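Local coordinates for protein novel Thermotoga maritima enzyme TM1112 (PDB 1O5U) that is of unknown function but adopts the cupin beta-barrel fold and is probably an enzyme, at residues E23-E27 with L28-K32; V78-P81 with K82-C86; W88-L91 with E92-K96. All coordinates share one frame; numbering follows the deposited sequence.

Contact 1 (E23-E27 with L28-K32); sequences EKLKE and LSVEK
Leu25 and Val30 supply the apolar part of this local contact, made where a short helix runs out into the next turn. Leu25 CD1 lies 4.0 Å from Val30 CG1 and equally near CG2, so one methyl rests against both branches of the valine, the two side chains crossing at about a right angle. Leu25 gets there because its CG stands opposite the backbone N (chi1 -159°), turning a side chain that starts out away from the 28-32 segment back along it. Tyr54 of strand 51-55 touches both residues and ties the pair to the barrel.

Backbone bonds close the helix. Leu28 N donates to Lys24 O at 3.0 Å, the last firm i+4 bond of the helix, and CG of Leu28 lies 3.4 Å from Lys24 O. Ser29 then takes positive phi, and its N donates to Lys26 O at 3.1 Å; its bond to Leu25 O is weak. Helix 22-28 thus ends in a tightened turn, leading through the 3-10 segment 30-32 toward strand 35-38.

Water takes over where the helical pattern stops. One molecule donates to Leu25 O at 2.6 Å and to Glu31 OE1 at 3.1 Å, and accepts a weak bond from Val30 N. The amine of Lys24 is held by a salt bridge to Glu18.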
# COMPACT_ATOMS: atom_id res chain seq x y z
N GLU A 23 -10.32 0.63 15.95
CA GLU A 23 -11.08 -0.60 15.96
C GLU A 23 -10.94 -1.37 14.64
O GLU A 23 -10.81 -2.58 14.66
CB GLU A 23 -12.55 -0.36 16.35
CG GLU A 23 -13.33 -1.64 16.54
CD GLU A 23 -12.88 -2.47 17.73
OE1 GLU A 23 -12.21 -1.95 18.65
OE2 GLU A 23 -13.24 -3.65 17.74
N LYS A 24 -10.97 -0.68 13.51
CA LYS A 24 -10.88 -1.33 12.23
C LYS A 24 -9.54 -2.00 12.11
O LYS A 24 -9.41 -3.15 11.72
CB LYS A 24 -11.00 -0.32 11.08
CG LYS A 24 -10.83 -0.99 9.71
CD LYS A 24 -11.08 0.03 8.62
CE LYS A 24 -11.71 -0.55 7.36
NZ LYS A 24 -12.58 0.51 6.81
N LEU A 25 -8.53 -1.25 12.48
CA LEU A 25 -7.21 -1.77 12.48
C LEU A 25 -7.11 -2.97 13.40
O LEU A 25 -6.57 -3.99 13.04
CB LEU A 25 -6.31 -0.62 12.93
CG LEU A 25 -4.89 -0.77 12.56
CD1 LEU A 25 -4.77 -0.91 11.06
CD2 LEU A 25 -4.13 0.44 13.11
N LYS A 26 -7.70 -2.86 14.59
CA LYS A 26 -7.67 -3.95 15.54
C LYS A 26 -8.35 -5.21 15.01
O LYS A 26 -7.81 -6.33 15.13
CB LYS A 26 -8.31 -3.49 16.86
CG LYS A 26 -8.44 -4.52 17.91
CD LYS A 26 -9.01 -3.89 19.18
CE LYS A 26 -9.18 -4.89 20.28
NZ LYS A 26 -9.85 -4.29 21.50
N GLU A 27 -9.55 -5.04 14.44
CA GLU A 27 -10.34 -6.16 13.95
C GLU A 27 -9.75 -6.85 12.72
O GLU A 27 -10.09 -7.99 12.43
CB GLU A 27 -11.77 -5.68 13.69
CG GLU A 27 -12.44 -5.25 14.97
CD GLU A 27 -13.94 -5.05 14.86
OE1 GLU A 27 -14.48 -5.38 13.80
OE2 GLU A 27 -14.55 -4.55 15.83
N LEU A 28 -8.88 -6.14 11.98
CA LEU A 28 -8.19 -6.75 10.84
C LEU A 28 -6.96 -7.57 11.31
O LEU A 28 -6.43 -8.38 10.54
CB LEU A 28 -7.73 -5.66 9.85
CG LEU A 28 -8.74 -4.95 8.93
CD1 LEU A 28 -8.07 -3.88 8.12
CD2 LEU A 28 -9.47 -5.89 8.03
N SER A 29 -6.51 -7.34 12.54
CA SER A 29 -5.33 -8.00 13.09
C SER A 29 -4.17 -7.85 12.10
O SER A 29 -3.49 -8.81 11.76
CB SER A 29 -5.60 -9.48 13.39
OG SER A 29 -6.34 -9.65 14.62
N VAL A 30 -3.94 -6.63 11.64
CA VAL A 30 -2.88 -6.42 10.65
C VAL A 30 -1.50 -6.78 11.20
O VAL A 30 -0.58 -7.06 10.43
CB VAL A 30 -2.93 -4.98 10.01
CG1 VAL A 30 -4.37 -4.59 9.64
CG2 VAL A 30 -2.28 -4.00 10.89
N GLU A 31 -1.29 -6.80 12.51
CA GLU A 31 0.06 -7.08 12.99
C GLU A 31 0.46 -8.53 12.76
O GLU A 31 1.62 -8.84 12.80
CB GLU A 31 0.27 -6.70 14.46
CG GLU A 31 -0.26 -7.70 15.46
CD GLU A 31 -1.79 -7.78 15.51
OE1 GLU A 31 -2.46 -7.04 14.79
OE2 GLU A 31 -2.31 -8.58 16.32
N LYS A 32 -0.51 -9.40 12.46
CA LYS A 32 -0.22 -10.76 12.05
C LYS A 32 0.05 -10.95 10.56
O LYS A 32 0.36 -12.05 10.15
CB LYS A 32 -1.35 -11.68 12.48
CG LYS A 32 -1.57 -11.63 13.98
CD LYS A 32 -2.63 -12.56 14.42
CE LYS A 32 -2.65 -12.71 15.92
NZ LYS A 32 -3.81 -13.53 16.43
O HOH W 1 -4.14 -4.64 13.72

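Contact 2 (V78-P81 with K82-C86); sequences VTFP and KGLRC
This is a local contact round a type II beta turn, Pro81 to Leu84, which carries the cupin chain from strand 77-80 of one sheet to strand 85-90 of the other. The turn is closed by Leu84 N, which donates to Pro81 O at 3.2 Å with an N-H...O angle of 155°. Gly83 holds the third position with positive phi, where a side chain would be jammed against the preceding carbonyl oxygen. Lys82 points its long chain outward, while its backbone N is bonded to Asn50 OD1, fixing the turn to a neighbouring loop.

Inside the bend, Leu84 folds back over the residues that lead into it. Its CB lies 3.4 Å from Pro81 O, beside the closing bond, and its CD2 reaches Pro81 CD at 4.0 Å, touching the proline there. The same methyl also meets Phe80, whose ring has Val78 CG1 over one face, toward the rim, and is stacked with Tyr47. A chi1 of 169° swings the Leu84 branches away from their own backbone N and back toward strand 77-80, and CD2 comes to the phenyl edge, in the ring plane, 3.9 Å from Phe80 CD2.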
# COMPACT_ATOMS: atom_id res chain seq x y z
N VAL A 78 -4.34 0.92 2.80
CA VAL A 78 -4.48 1.07 1.34
C VAL A 78 -4.93 -0.23 0.72
O VAL A 78 -4.44 -1.29 1.11
CB VAL A 78 -3.16 1.49 0.68
CG1 VAL A 78 -3.41 1.77 -0.80
CG2 VAL A 78 -2.54 2.64 1.45
N THR A 79 -5.90 -0.18 -0.22
CA THR A 79 -6.34 -1.37 -0.92
C THR A 79 -6.14 -1.20 -2.41
O THR A 79 -6.67 -0.25 -3.00
CB THR A 79 -7.81 -1.70 -0.59
OG1 THR A 79 -7.93 -1.90 0.82
CG2 THR A 79 -8.24 -3.04 -1.22
N PHE A 80 -5.38 -2.13 -2.99
CA PHE A 80 -5.10 -2.18 -4.42
C PHE A 80 -5.96 -3.30 -5.01
O PHE A 80 -5.96 -4.38 -4.46
CB PHE A 80 -3.64 -2.54 -4.63
CG PHE A 80 -2.69 -1.54 -4.07
CD1 PHE A 80 -2.12 -1.72 -2.81
CD2 PHE A 80 -2.37 -0.40 -4.77
CE1 PHE A 80 -1.22 -0.79 -2.31
CE2 PHE A 80 -1.50 0.56 -4.24
CZ PHE A 80 -0.94 0.34 -3.00
N PRO A 81 -6.68 -3.04 -6.12
CA PRO A 81 -7.51 -4.05 -6.78
C PRO A 81 -6.75 -4.95 -7.71
O PRO A 81 -5.80 -4.52 -8.39
CB PRO A 81 -8.47 -3.21 -7.63
CG PRO A 81 -7.74 -2.00 -7.95
CD PRO A 81 -6.76 -1.74 -6.81
N LYS A 82 -7.20 -6.19 -7.78
CA LYS A 82 -6.72 -7.13 -8.78
C LYS A 82 -6.73 -6.50 -10.17
O LYS A 82 -7.69 -5.85 -10.57
CB LYS A 82 -7.59 -8.38 -8.76
CG LYS A 82 -7.03 -9.50 -9.62
CD LYS A 82 -7.86 -10.76 -9.42
CE LYS A 82 -7.41 -11.86 -10.35
NZ LYS A 82 -7.39 -13.16 -9.60
N GLY A 83 -5.63 -6.69 -10.90
CA GLY A 83 -5.55 -6.22 -12.28
C GLY A 83 -4.97 -4.82 -12.44
O GLY A 83 -4.78 -4.37 -13.57
N LEU A 84 -4.69 -4.11 -11.35
CA LEU A 84 -4.11 -2.77 -11.46
C LEU A 84 -2.64 -2.87 -11.84
O LEU A 84 -1.86 -3.60 -11.20
CB LEU A 84 -4.26 -1.99 -10.14
CG LEU A 84 -3.50 -0.67 -9.97
CD1 LEU A 84 -4.09 0.40 -10.83
CD2 LEU A 84 -3.51 -0.22 -8.53
N ARG A 85 -2.25 -2.11 -12.86
CA ARG A 85 -0.86 -1.90 -13.17
C ARG A 85 -0.50 -0.47 -12.81
O ARG A 85 -1.19 0.45 -13.18
CB ARG A 85 -0.63 -2.14 -14.66
CG ARG A 85 0.79 -2.39 -14.99
CD ARG A 85 0.98 -2.97 -16.40
NE ARG A 85 0.55 -4.38 -16.51
CZ ARG A 85 -0.62 -4.80 -17.05
NH1 ARG A 85 -0.90 -6.10 -17.10
NH2 ARG A 85 -1.51 -3.96 -17.57
N CYS A 86 0.60 -0.29 -12.10
CA CYS A 86 1.00 1.01 -11.64
C CYS A 86 2.48 1.07 -11.49
O CYS A 86 3.19 0.08 -11.70
CB CYS A 86 0.32 1.32 -10.30
SG CYS A 86 0.80 0.21 -8.96

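Contact 3 (W88-L91 with E92-K96); sequences WKVL and EPVRK
Trp88 sends the six-membered side of its indole toward the end of Lys96, the two side chains arriving from opposite directions. Lys96 NZ is 3.5 Å from Trp88 CH2 and 3.9 Å from Trp88 CZ2, approaching the ring obliquely. Lys96 leaves its backbone with CG between the backbone N and the carbonyl carbon (chi1 68°), then runs extended, which carries the nitrogen across the inside of the bend to the tryptophan. That nitrogen is covalently linked to an unidentified ligand, and the ring probably helps to line the pocket there. Phe43 and Trp36 also meet the indole, the first with its plane inclined at about 25° and the second nearly perpendicular, while Cys53 and Ile55 touch the lysine from strand 51-55.

Nearer the corner the valines take over. In the conformer of Val94 described here, one of two, Val90 CG1 and Val94 CG1 meet tip to tip at 3.9 Å, and Val94 CG2 lies at the edge of the indole, near its plane, 4.5 Å from Trp88 CZ3. Val90 CG1 also rests 3.4 Å from Glu92 O, tucked against the backbone of the bend. Val60 lies against both Trp88 and Val94, joining this apolar patch to strand 58-64.

No hydrogen bond spans the two segments; the backbone of the bend is bonded to strand 58-64 instead. Leu91 and Glu92 both pair with Lys59, forming a classic beta bulge, and here the chain turns its corner, with strand axes 88-90 and 93-96 at 109° to each other. The bulged corner passes the chain between the two sheets of a cupin barrel, a fold whose interior commonly holds the functional site.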
# COMPACT_ATOMS: atom_id res chain seq x y z
N TRP A 88 5.28 2.44 -8.64
CA TRP A 88 5.63 2.91 -7.33
C TRP A 88 6.88 3.77 -7.36
O TRP A 88 7.89 3.39 -7.96
CB TRP A 88 5.91 1.72 -6.38
CG TRP A 88 4.68 1.09 -5.76
CD1 TRP A 88 3.56 0.71 -6.41
CD2 TRP A 88 4.48 0.77 -4.38
NE1 TRP A 88 2.66 0.17 -5.51
CE2 TRP A 88 3.20 0.19 -4.26
CE3 TRP A 88 5.27 0.87 -3.23
CZ2 TRP A 88 2.69 -0.20 -3.06
CZ3 TRP A 88 4.76 0.44 -2.05
CH2 TRP A 88 3.49 -0.08 -1.96
N LYS A 89 6.83 4.93 -6.70
CA LYS A 89 8.03 5.75 -6.44
C LYS A 89 8.17 5.89 -4.95
O LYS A 89 7.39 6.63 -4.30
CB LYS A 89 7.91 7.13 -7.09
CG LYS A 89 9.21 7.91 -7.02
CD LYS A 89 9.19 9.16 -7.84
CE LYS A 89 10.54 9.87 -7.70
NZ LYS A 89 10.55 11.23 -8.34
N VAL A 90 9.10 5.14 -4.39
CA VAL A 90 9.28 5.10 -2.95
C VAL A 90 10.18 6.30 -2.59
O VAL A 90 11.34 6.37 -2.96
CB VAL A 90 9.96 3.81 -2.50
CG1 VAL A 90 10.28 3.89 -1.00
CG2 VAL A 90 9.13 2.54 -2.83
N LEU A 91 9.61 7.29 -1.92
CA LEU A 91 10.32 8.52 -1.60
C LEU A 91 11.01 8.45 -0.24
O LEU A 91 12.09 9.04 -0.04
CB LEU A 91 9.32 9.68 -1.59
CG LEU A 91 8.64 9.99 -2.93
CD1 LEU A 91 7.57 11.01 -2.70
CD2 LEU A 91 9.62 10.45 -3.98
N GLU A 92 10.35 7.80 0.70
CA GLU A 92 10.95 7.47 2.00
C GLU A 92 10.83 5.98 2.20
O GLU A 92 9.76 5.41 1.96
CB GLU A 92 10.24 8.23 3.11
CG GLU A 92 10.34 9.74 2.93
CD GLU A 92 9.46 10.50 3.89
OE1 GLU A 92 8.90 9.89 4.82
OE2 GLU A 92 9.35 11.73 3.68
N PRO A 93 11.88 5.31 2.68
CA PRO A 93 11.84 3.85 2.82
C PRO A 93 10.58 3.33 3.48
O PRO A 93 10.18 3.82 4.56
CB PRO A 93 13.08 3.54 3.67
CG PRO A 93 13.97 4.64 3.38
CD PRO A 93 13.19 5.86 3.10
N VAL A 94 9.99 2.32 2.86
CA VAL A 94 8.65 1.83 3.24
C VAL A 94 8.76 0.57 4.04
O VAL A 94 9.63 -0.25 3.76
CB VAL A 94 7.62 1.79 2.09
CG1 VAL A 94 7.47 3.15 1.54
CG2 VAL A 94 7.99 0.87 0.99
N ARG A 95 7.92 0.45 5.08
CA ARG A 95 7.67 -0.79 5.82
C ARG A 95 6.18 -0.94 5.95
O ARG A 95 5.48 -0.02 6.35
CB ARG A 95 8.32 -0.80 7.20
CG ARG A 95 8.08 -2.04 7.96
CD ARG A 95 8.85 -2.11 9.28
NE ARG A 95 10.27 -1.95 9.07
CZ ARG A 95 11.07 -1.20 9.80
NH1 ARG A 95 12.34 -1.13 9.46
NH2 ARG A 95 10.63 -0.53 10.85
N LYS A 96 5.65 -2.10 5.59
CA LYS A 96 4.21 -2.31 5.64
C LYS A 96 3.85 -3.72 5.99
O LYS A 96 4.66 -4.67 5.75
CB LYS A 96 3.58 -1.93 4.30
CG LYS A 96 3.93 -2.82 3.19
CD LYS A 96 3.48 -2.27 1.83
CE LYS A 96 3.24 -3.43 0.88
NZ LYS A 96 2.41 -2.96 -0.29

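Contact 1 is a surface feature, its centre about 21 and 22 Å from the centres of contacts 2 and 3, and it touches neither. It finishes a helix outside the sheets, with backbone bonds and a bridging water beside one apolar pair. Contacts 2 and 3 sit at the two ends of strand 85-90, both where the chain changes sheets. Contact 2 is a hydrogen-bonded turn at the surface with a small apolar inner side; contact 3 is more buried, has no hydrogen bond between its segments and relies on side chains. The two meet inside the barrel, where Phe80 CZ packs 3.7 Å from Trp88 CZ2.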